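Local structure of single-stranded DNA-binding protein (Thermus thermophilus, 2CWA) at residues L14-D19 and R119-L124; V8-A13 and V50-R55; L200-W205 and R212-R217. The protein binds single-stranded DNA and probably recruits partner proteins to it during DNA replication, recombination and repair. One frame throughout, in Å; residues are numbered along the deposited sequence.

In the fold
Strand 5-22 supplies the first segments of two contacts, 8-13 and then 14-19. Segment 8-13 meets 50-55 on strand 49-59, which closes the loop of interaction 2 within the first OB domain. Segment 14-19 waits longer for its partner. Interaction 1 closes only at 119-124, where the chain enters strand 122-125. The two loops therefore cross, and they touch where Arg123 packs on Tyr53 and Leu124 on Gly12. Interaction 3 follows in series. It is a short hairpin closure, 200-205 with 212-217, in the second OB domain. Tyr53 O and Asn202 ND2 join interactions 2 and 3 across the two domains, while interactions 1 and 3 do not touch.

Interaction 1 of 3, residues L14-D19 and R119-L124; sequences LATRPD and RGQPRL
The carbonyl oxygen of Ala15 sits against Gln121 and Pro122 while the side-chain amide of Gln72 donates a hydrogen bond to it. Ala15 O lies 3.6 Å from Gln121 CB and 3.7 Å from Pro122 CD. The aliphatic root of the glutamine and the CD carbon of the proline thus pack around an oxygen whose polar need is met elsewhere. One residue earlier, Leu14 O rests 3.6 Å from Pro122 CG. Two successive carbonyls of the first segment therefore line the same proline ring. The backbones come nearest at Ala15 and Gln121, with their CA atoms 5.1 Å apart.

Gln121 reaches further along the first segment. Its CG is anti to the carbonyl carbon (chi1 -55°), and the chain runs extended from there. This carries the amide alongside Thr16, and the two side chains point the same way. The methyl Thr16 CG2 lies only 3.1 Å from Gln121 NE2. That is short for a methyl against an amide nitrogen, so the exact fit is doubtful. The other end of the amide turns to its own segment: Arg119 NH2 gives Gln121 OE1 a weak hydrogen bond of 2.8 Å. The contact joins the two segments by van der Waals packing, and Pro122 O is buried without a partner in the model.

Asp117 OD1 accepts a hydrogen bond from Gln121 N, and the Arg119 guanidinium forms a cation-pi contact with Tyr53 of strand 49-59. Leu14 turns away from 119-124 and packs on Leu32 and Leu34 of strand 28-39 and on Val76 of strand 75-85. The contact thus lays the start of strand 122-125, which runs parallel to strand 28-39, beside the break in strand 5-22.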
loop_
_atom_site.group_PDB
_atom_site.type_symbol
_atom_site.label_atom_id
_atom_site.label_comp_id
_atom_site.label_asym_id
_atom_site.label_seq_id
_atom_site.Cartn_x
_atom_site.Cartn_y
_atom_site.Cartn_z
ATOM N N LEU A 14 14.891 -3.005 2.129
ATOM C CA LEU A 14 14.459 -3.258 3.497
ATOM C C LEU A 14 15.029 -2.133 4.353
ATOM O O LEU A 14 16.248 -1.990 4.457
ATOM C CB LEU A 14 14.985 -4.602 3.990
ATOM C CG LEU A 14 14.431 -5.818 3.243
ATOM C CD1 LEU A 14 14.947 -7.083 3.896
ATOM C CD2 LEU A 14 12.911 -5.776 3.260
ATOM N N ALA A 15 14.146 -1.334 4.940
ATOM C CA ALA A 15 14.554 -0.202 5.771
ATOM C C ALA A 15 15.350 -0.633 6.998
ATOM O O ALA A 15 16.249 0.083 7.455
ATOM C CB ALA A 15 13.329 0.589 6.195
ATOM N N THR A 16 15.008 -1.805 7.526
ATOM C CA THR A 16 15.675 -2.366 8.697
ATOM C C THR A 16 15.674 -3.883 8.583
ATOM O O THR A 16 14.959 -4.452 7.754
ATOM C CB THR A 16 14.933 -2.012 9.995
ATOM O OG1 THR A 16 13.590 -2.509 9.922
ATOM C CG2 THR A 16 14.905 -0.509 10.210
ATOM N N ARG A 17 16.479 -4.539 9.411
ATOM C CA ARG A 17 16.524 -5.992 9.406
ATOM C C ARG A 17 15.122 -6.444 9.829
ATOM O O ARG A 17 14.562 -5.928 10.795
ATOM C CB ARG A 17 17.584 -6.493 10.393
ATOM C CG ARG A 17 17.936 -7.964 10.228
ATOM C CD ARG A 17 19.151 -8.342 11.065
ATOM N NE ARG A 17 19.521 -9.743 10.877
ATOM C CZ ARG A 17 19.913 -10.263 9.718
ATOM N NH1 ARG A 17 19.990 -9.496 8.639
ATOM N NH2 ARG A 17 20.217 -11.552 9.632
ATOM N N PRO A 18 14.536 -7.406 9.101
ATOM C CA PRO A 18 13.193 -7.924 9.393
ATOM C C PRO A 18 13.015 -8.593 10.755
ATOM O O PRO A 18 13.955 -9.165 11.308
ATOM C CB PRO A 18 12.940 -8.880 8.230
ATOM C CG PRO A 18 14.303 -9.412 7.947
ATOM C CD PRO A 18 15.157 -8.159 8.000
ATOM N N ASP A 19 11.795 -8.517 11.283
ATOM C CA ASP A 19 11.471 -9.101 12.581
ATOM C C ASP A 19 10.675 -10.401 12.426
ATOM O O ASP A 19 9.512 -10.379 12.018
ATOM C CB ASP A 19 10.666 -8.097 13.414
ATOM C CG ASP A 19 11.388 -6.767 13.585
ATOM O OD1 ASP A 19 12.525 -6.766 14.104
ATOM O OD2 ASP A 19 10.814 -5.724 13.197
ATOM N N ARG A 119 17.340 8.780 9.467
ATOM C CA ARG A 119 17.616 7.737 10.451
ATOM C C ARG A 119 18.636 6.717 9.958
ATOM O O ARG A 119 18.865 5.694 10.604
ATOM C CB ARG A 119 16.323 7.014 10.835
ATOM C CG ARG A 119 15.289 7.905 11.508
ATOM C CD ARG A 119 14.078 7.105 11.965
ATOM N NE ARG A 119 13.369 6.482 10.849
ATOM C CZ ARG A 119 12.804 7.154 9.850
ATOM N NH1 ARG A 119 12.860 8.479 9.821
ATOM N NH2 ARG A 119 12.180 6.501 8.877
ATOM N N GLY A 120 19.251 6.997 8.815
ATOM C CA GLY A 120 20.236 6.081 8.271
ATOM C C GLY A 120 19.626 4.869 7.585
ATOM O O GLY A 120 20.327 3.901 7.298
ATOM N N GLN A 121 18.324 4.915 7.314
ATOM C CA GLN A 121 17.646 3.801 6.658
ATOM C C GLN A 121 17.614 3.987 5.144
ATOM O O GLN A 121 17.351 5.081 4.647
ATOM C CB GLN A 121 16.213 3.669 7.173
ATOM C CG GLN A 121 16.097 3.526 8.675
ATOM C CD GLN A 121 14.656 3.467 9.130
ATOM O OE1 GLN A 121 13.836 4.303 8.749
ATOM N NE2 GLN A 121 14.338 2.482 9.955
ATOM N N PRO A 122 17.874 2.910 4.390
ATOM C CA PRO A 122 17.867 2.985 2.927
ATOM C C PRO A 122 16.478 2.977 2.291
ATOM O O PRO A 122 15.549 2.350 2.802
ATOM C CB PRO A 122 18.692 1.768 2.522
ATOM C CG PRO A 122 18.332 0.768 3.567
ATOM C CD PRO A 122 18.385 1.603 4.844
ATOM N N ARG A 123 16.354 3.699 1.181
ATOM C CA ARG A 123 15.119 3.770 0.402
ATOM C C ARG A 123 15.535 3.588 -1.054
ATOM O O ARG A 123 16.481 4.234 -1.519
ATOM C CB ARG A 123 14.430 5.131 0.549
ATOM C CG ARG A 123 13.897 5.439 1.932
ATOM C CD ARG A 123 12.942 6.622 1.889
ATOM N NE ARG A 123 13.515 7.770 1.190
ATOM C CZ ARG A 123 13.088 9.021 1.337
ATOM N NH1 ARG A 123 12.084 9.288 2.162
ATOM N NH2 ARG A 123 13.667 10.006 0.664
ATOM N N LEU A 124 14.843 2.711 -1.772
ATOM C CA LEU A 124 15.166 2.470 -3.176
ATOM C C LEU A 124 14.638 3.593 -4.070
ATOM O O LEU A 124 13.456 3.942 -4.014
ATOM C CB LEU A 124 14.570 1.131 -3.648
ATOM C CG LEU A 124 14.795 0.751 -5.122
ATOM C CD1 LEU A 124 16.287 0.548 -5.400
ATOM C CD2 LEU A 124 14.025 -0.529 -5.446
#

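Interaction 2 of 3, residues V8-A13 and V50-R55; sequences VFLIGA and VSWYHR
Leu10 is the first residue of 8-13 to meet 50-55, and it touches two aromatic side chains at once. Its CD2 methyl lies 4.2 Å from Trp52 CH2 and 4.4 Å from His54 CD2. It approaches both rings obliquely. At Ile11 the side chain points away from 50-55, and the backbone makes the contact instead. Ile11 O sits at the edge of the indole, near its plane, 3.7 Å from Trp52 CH2. Gly12 follows with its CA 4.2 Å from the same CH2. A CB on this residue would point toward 50-55 and would probably crowd Trp52 CH2, so the bare backbone makes room for the indole.

One corner of Trp52 therefore serves three successive residues. The torsion explains how it gets there. With chi1 at 48°, Trp52 CG stands between the backbone N and the carbonyl carbon, and the ring extends across the space between the strands.

The two strand segments cross almost at right angles, at 98°, and their axes approach to 9.1 Å. Side chains must span that gap. Leu34 of strand 28-39 packs on both Leu10 and Trp52. Asn129 of strand 128-145 touches Leu10, Trp52 and His54, while His54 NE2 makes a weak hydrogen bond to Leu200 O.

Orthogonal strands of this kind are typical of the OB fold, a small closed barrel. Here the first and third strands of the first barrel meet beside the second OB domain, whose strand 128-145 pairs antiparallel with strand 5-22.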
loop_
_atom_site.group_PDB
_atom_site.type_symbol
_atom_site.label_atom_id
_atom_site.label_comp_id
_atom_site.label_asym_id
_atom_site.label_seq_id
_atom_site.Cartn_x
_atom_site.Cartn_y
_atom_site.Cartn_z
ATOM N N VAL A 8 -1.185 -6.391 -4.994
ATOM C CA VAL A 8 -0.147 -5.429 -4.633
ATOM C C VAL A 8 1.217 -5.838 -5.162
ATOM O O VAL A 8 1.627 -6.993 -5.015
ATOM C CB VAL A 8 -0.036 -5.283 -3.093
ATOM C CG1 VAL A 8 1.186 -4.424 -2.732
ATOM C CG2 VAL A 8 -1.315 -4.674 -2.536
ATOM N N PHE A 9 1.916 -4.887 -5.783
ATOM C CA PHE A 9 3.246 -5.140 -6.322
ATOM C C PHE A 9 4.199 -4.076 -5.785
ATOM O O PHE A 9 4.045 -2.885 -6.074
ATOM C CB PHE A 9 3.231 -5.078 -7.851
ATOM C CG PHE A 9 2.347 -6.112 -8.490
ATOM C CD1 PHE A 9 2.762 -7.439 -8.590
ATOM C CD2 PHE A 9 1.097 -5.764 -8.982
ATOM C CE1 PHE A 9 1.928 -8.408 -9.181
ATOM C CE2 PHE A 9 0.259 -6.721 -9.571
ATOM C CZ PHE A 9 0.680 -8.041 -9.669
ATOM N N LEU A 10 5.183 -4.513 -5.014
ATOM C CA LEU A 10 6.145 -3.595 -4.423
ATOM C C LEU A 10 7.576 -4.042 -4.610
ATOM O O LEU A 10 7.896 -5.234 -4.525
ATOM C CB LEU A 10 5.889 -3.452 -2.914
ATOM C CG LEU A 10 4.585 -2.807 -2.453
ATOM C CD1 LEU A 10 4.341 -3.152 -0.981
ATOM C CD2 LEU A 10 4.668 -1.288 -2.656
ATOM N N ILE A 11 8.435 -3.066 -4.883
ATOM C CA ILE A 11 9.860 -3.300 -5.000
ATOM C C ILE A 11 10.513 -2.147 -4.242
ATOM O O ILE A 11 10.288 -0.971 -4.559
ATOM C CB ILE A 11 10.378 -3.282 -6.454
ATOM C CG1 ILE A 11 9.791 -4.455 -7.253
ATOM C CG2 ILE A 11 11.900 -3.404 -6.437
ATOM C CD1 ILE A 11 10.314 -4.533 -8.693
ATOM N N GLY A 12 11.297 -2.490 -3.228
ATOM C CA GLY A 12 11.968 -1.482 -2.426
ATOM C C GLY A 12 13.094 -2.107 -1.634
ATOM O O GLY A 12 13.378 -3.296 -1.778
ATOM N N ALA A 13 13.744 -1.306 -0.801
ATOM C CA ALA A 13 14.841 -1.791 0.019
ATOM C C ALA A 13 14.324 -2.029 1.431
ATOM O O ALA A 13 13.413 -1.349 1.877
ATOM C CB ALA A 13 15.972 -0.758 0.043
ATOM N N VAL A 50 7.980 11.544 -4.350
ATOM C CA VAL A 50 7.246 10.798 -3.339
ATOM C C VAL A 50 8.136 9.731 -2.727
ATOM O O VAL A 50 9.028 9.199 -3.384
ATOM C CB VAL A 50 5.995 10.128 -3.941
ATOM C CG1 VAL A 50 5.027 11.183 -4.436
ATOM C CG2 VAL A 50 6.398 9.207 -5.076
ATOM N N SER A 51 7.902 9.438 -1.457
ATOM C CA SER A 51 8.675 8.424 -0.753
ATOM C C SER A 51 7.705 7.641 0.120
ATOM O O SER A 51 6.636 8.142 0.469
ATOM C CB SER A 51 9.752 9.080 0.115
ATOM O OG SER A 51 9.164 9.918 1.096
ATOM N N TRP A 52 8.074 6.414 0.465
ATOM C CA TRP A 52 7.209 5.586 1.290
ATOM C C TRP A 52 7.937 4.504 2.070
ATOM O O TRP A 52 9.008 4.040 1.679
ATOM C CB TRP A 52 6.116 4.937 0.428
ATOM C CG TRP A 52 6.628 4.278 -0.827
ATOM C CD1 TRP A 52 6.638 4.809 -2.087
ATOM C CD2 TRP A 52 7.197 2.966 -0.941
ATOM N NE1 TRP A 52 7.176 3.911 -2.978
ATOM C CE2 TRP A 52 7.527 2.770 -2.303
ATOM C CE3 TRP A 52 7.462 1.934 -0.024
ATOM C CZ2 TRP A 52 8.106 1.585 -2.772
ATOM C CZ3 TRP A 52 8.038 0.757 -0.492
ATOM C CH2 TRP A 52 8.354 0.595 -1.859
ATOM N N TYR A 53 7.332 4.131 3.193
ATOM C CA TYR A 53 7.824 3.085 4.078
ATOM C C TYR A 53 6.586 2.234 4.302
ATOM O O TYR A 53 5.629 2.687 4.922
ATOM C CB TYR A 53 8.282 3.678 5.409
ATOM C CG TYR A 53 9.540 4.501 5.295
ATOM C CD1 TYR A 53 10.794 3.916 5.451
ATOM C CD2 TYR A 53 9.478 5.865 5.012
ATOM C CE1 TYR A 53 11.960 4.668 5.331
ATOM C CE2 TYR A 53 10.636 6.628 4.889
ATOM C CZ TYR A 53 11.872 6.022 5.049
ATOM O OH TYR A 53 13.020 6.768 4.918
ATOM N N HIS A 54 6.587 1.017 3.779
ATOM C CA HIS A 54 5.422 0.160 3.936
ATOM C C HIS A 54 5.737 -1.102 4.712
ATOM O O HIS A 54 6.693 -1.809 4.402
ATOM C CB HIS A 54 4.844 -0.204 2.563
ATOM C CG HIS A 54 4.063 0.901 1.924
ATOM N ND1 HIS A 54 2.969 1.484 2.526
ATOM C CD2 HIS A 54 4.210 1.523 0.730
ATOM C CE1 HIS A 54 2.477 2.418 1.731
ATOM N NE2 HIS A 54 3.212 2.462 0.634
ATOM N N ARG A 55 4.932 -1.372 5.731
ATOM C CA ARG A 55 5.119 -2.575 6.526
ATOM C C ARG A 55 4.388 -3.702 5.808
ATOM O O ARG A 55 3.216 -3.570 5.456
ATOM C CB ARG A 55 4.550 -2.388 7.932
ATOM C CG ARG A 55 5.324 -1.373 8.772
ATOM C CD ARG A 55 4.929 -1.439 10.244
ATOM N NE ARG A 55 3.609 -0.867 10.507
ATOM C CZ ARG A 55 3.331 0.434 10.464
ATOM N NH1 ARG A 55 4.280 1.315 10.166
ATOM N NH2 ARG A 55 2.101 0.858 10.727
#

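Interaction 3 of 3, residues L200-W205 and R212-R217; sequences LVNDSW and RRFQTR
A beta hairpin in the second OB domain brings 200-205 and 212-217 together antiparallel. Backbone hydrogen bonds join Val201 with Arg217, Asp203 with Gln215 and Trp205 with Arg213, two for each pair. On the face carrying these six residues, Asp203 is gripped by two side chains. Arg217 binds it side-on, NE to OD2 at 2.8 Å and NH2 to OD1 at 2.9 Å, with the carboxylate and guanidinium planes 16° apart. Gln215 NE2 reaches the anti lone pair of Asp203 OD2 at 2.7 Å, almost straight (175°). With an alanine here, the Arg217 charge would probably be left without its carboxylate, and the Gln215 amide, lacking its acceptor, would be likely to turn more freely.

These are the fourth and fifth strands of the OB barrel. Near the hairpin turn, Arg213 CB lies over the Trp205 six-membered ring, 3.3 Å from its centroid, a CH-pi contact. The bent arginine chain brings its guanidinium face against Trp205, with Arg213 CZ 3.8 Å from Trp205 CZ2.

On the opposite face, Phe214 CG is anti to the backbone N (chi1 -173°), which swings CZ to 3.3 Å from Asn202 ND2. That amide donates to Tyr53 O, while Arg55 makes a cation-pi contact with Phe214.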
loop_
_atom_site.group_PDB
_atom_site.type_symbol
_atom_site.label_atom_id
_atom_site.label_comp_id
_atom_site.label_asym_id
_atom_site.label_seq_id
_atom_site.Cartn_x
_atom_site.Cartn_y
_atom_site.Cartn_z
ATOM N N LEU A 200 0.344 2.729 -3.041
ATOM C CA LEU A 200 0.006 2.666 -1.627
ATOM C C LEU A 200 0.656 3.833 -0.899
ATOM O O LEU A 200 1.832 4.118 -1.105
ATOM C CB LEU A 200 0.508 1.359 -1.021
ATOM C CG LEU A 200 -0.180 0.102 -1.562
ATOM C CD1 LEU A 200 0.509 -1.143 -1.012
ATOM C CD2 LEU A 200 -1.643 0.131 -1.166
ATOM N N VAL A 201 -0.115 4.502 -0.053
ATOM C CA VAL A 201 0.410 5.614 0.728
ATOM C C VAL A 201 -0.074 5.446 2.157
ATOM O O VAL A 201 -1.001 4.676 2.421
ATOM C CB VAL A 201 -0.091 6.980 0.199
ATOM C CG1 VAL A 201 0.258 7.121 -1.279
ATOM C CG2 VAL A 201 -1.581 7.116 0.421
ATOM N N ASN A 202 0.557 6.154 3.087
ATOM C CA ASN A 202 0.129 6.063 4.471
ATOM C C ASN A 202 0.250 7.387 5.212
ATOM O O ASN A 202 1.045 8.259 4.842
ATOM C CB ASN A 202 0.910 4.967 5.201
ATOM C CG ASN A 202 2.401 5.114 5.047
ATOM O OD1 ASN A 202 2.957 6.188 5.275
ATOM N ND2 ASN A 202 3.066 4.028 4.665
ATOM N N ASP A 203 -0.573 7.543 6.241
ATOM C CA ASP A 203 -0.552 8.748 7.056
ATOM C C ASP A 203 -0.088 8.305 8.438
ATOM O O ASP A 203 -0.383 7.186 8.865
ATOM C CB ASP A 203 -1.950 9.367 7.161
ATOM C CG ASP A 203 -2.680 9.414 5.828
ATOM O OD1 ASP A 203 -2.084 9.871 4.831
ATOM O OD2 ASP A 203 -3.860 8.999 5.781
ATOM N N SER A 204 0.654 9.167 9.122
ATOM C CA SER A 204 1.138 8.853 10.460
ATOM C C SER A 204 1.183 10.130 11.286
ATOM O O SER A 204 1.639 11.175 10.815
ATOM C CB SER A 204 2.526 8.211 10.396
ATOM O OG SER A 204 3.444 9.040 9.714
ATOM N N TRP A 205 0.692 10.039 12.517
ATOM C CA TRP A 205 0.654 11.189 13.408
ATOM C C TRP A 205 0.492 10.717 14.848
ATOM O O TRP A 205 0.407 9.517 15.107
ATOM C CB TRP A 205 -0.521 12.092 13.026
ATOM C CG TRP A 205 -1.880 11.491 13.293
ATOM C CD1 TRP A 205 -2.749 11.844 14.286
ATOM C CD2 TRP A 205 -2.534 10.455 12.540
ATOM N NE1 TRP A 205 -3.904 11.102 14.197
ATOM C CE2 TRP A 205 -3.800 10.241 13.136
ATOM C CE3 TRP A 205 -2.176 9.688 11.423
ATOM C CZ2 TRP A 205 -4.711 9.292 12.651
ATOM C CZ3 TRP A 205 -3.084 8.742 10.939
ATOM C CH2 TRP A 205 -4.337 8.555 11.555
ATOM N N ARG A 212 0.302 6.985 19.050
ATOM C CA ARG A 212 0.951 7.047 17.747
ATOM C C ARG A 212 -0.004 6.395 16.754
ATOM O O ARG A 212 -0.327 5.212 16.880
ATOM C CB ARG A 212 2.276 6.284 17.774
ATOM C CG ARG A 212 3.329 6.896 18.684
ATOM C CD ARG A 212 4.488 5.934 18.912
ATOM N NE ARG A 212 5.139 5.532 17.667
ATOM C CZ ARG A 212 5.809 6.358 16.867
ATOM N NH1 ARG A 212 5.923 7.643 17.181
ATOM N NH2 ARG A 212 6.367 5.898 15.755
ATOM N N ARG A 213 -0.465 7.168 15.777
ATOM C CA ARG A 213 -1.395 6.657 14.781
ATOM C C ARG A 213 -0.760 6.442 13.410
ATOM O O ARG A 213 0.211 7.107 13.042
ATOM C CB ARG A 213 -2.593 7.597 14.657
ATOM C CG ARG A 213 -3.498 7.619 15.878
ATOM C CD ARG A 213 -4.120 6.253 16.119
ATOM N NE ARG A 213 -4.930 5.809 14.987
ATOM C CZ ARG A 213 -6.103 6.336 14.647
ATOM N NH1 ARG A 213 -6.617 7.335 15.352
ATOM N NH2 ARG A 213 -6.762 5.864 13.596
ATOM N N PHE A 214 -1.330 5.508 12.654
ATOM C CA PHE A 214 -0.834 5.166 11.328
ATOM C C PHE A 214 -1.966 4.515 10.537
ATOM O O PHE A 214 -2.746 3.742 11.093
ATOM C CB PHE A 214 0.329 4.183 11.465
ATOM C CG PHE A 214 1.034 3.880 10.176
ATOM C CD1 PHE A 214 2.224 4.527 9.852
ATOM C CD2 PHE A 214 0.527 2.927 9.295
ATOM C CE1 PHE A 214 2.904 4.227 8.672
ATOM C CE2 PHE A 214 1.198 2.619 8.110
ATOM C CZ PHE A 214 2.390 3.272 7.800
ATOM N N GLN A 215 -2.065 4.838 9.247
ATOM C CA GLN A 215 -3.096 4.260 8.386
ATOM C C GLN A 215 -2.627 4.136 6.944
ATOM O O GLN A 215 -1.808 4.926 6.474
ATOM C CB GLN A 215 -4.387 5.083 8.440
ATOM C CG GLN A 215 -4.212 6.582 8.301
ATOM C CD GLN A 215 -5.529 7.324 8.431
ATOM O OE1 GLN A 215 -6.378 6.965 9.245
ATOM N NE2 GLN A 215 -5.702 8.374 7.634
ATOM N N THR A 216 -3.149 3.136 6.242
ATOM C CA THR A 216 -2.763 2.909 4.856
ATOM C C THR A 216 -3.928 3.169 3.924
ATOM O O THR A 216 -5.070 2.807 4.214
ATOM C CB THR A 216 -2.254 1.467 4.650
ATOM O OG1 THR A 216 -1.083 1.263 5.447
ATOM C CG2 THR A 216 -1.915 1.217 3.174
ATOM N N ARG A 217 -3.630 3.806 2.798
ATOM C CA ARG A 217 -4.642 4.134 1.808
ATOM C C ARG A 217 -4.024 3.986 0.425
ATOM O O ARG A 217 -2.871 3.569 0.291
ATOM C CB ARG A 217 -5.126 5.581 1.986
ATOM C CG ARG A 217 -5.751 5.892 3.342
ATOM C CD ARG A 217 -6.153 7.369 3.441
ATOM N NE ARG A 217 -4.980 8.244 3.376
ATOM C CZ ARG A 217 -4.583 8.911 2.296
ATOM N NH1 ARG A 217 -5.263 8.819 1.157
ATOM N NH2 ARG A 217 -3.497 9.675 2.357
#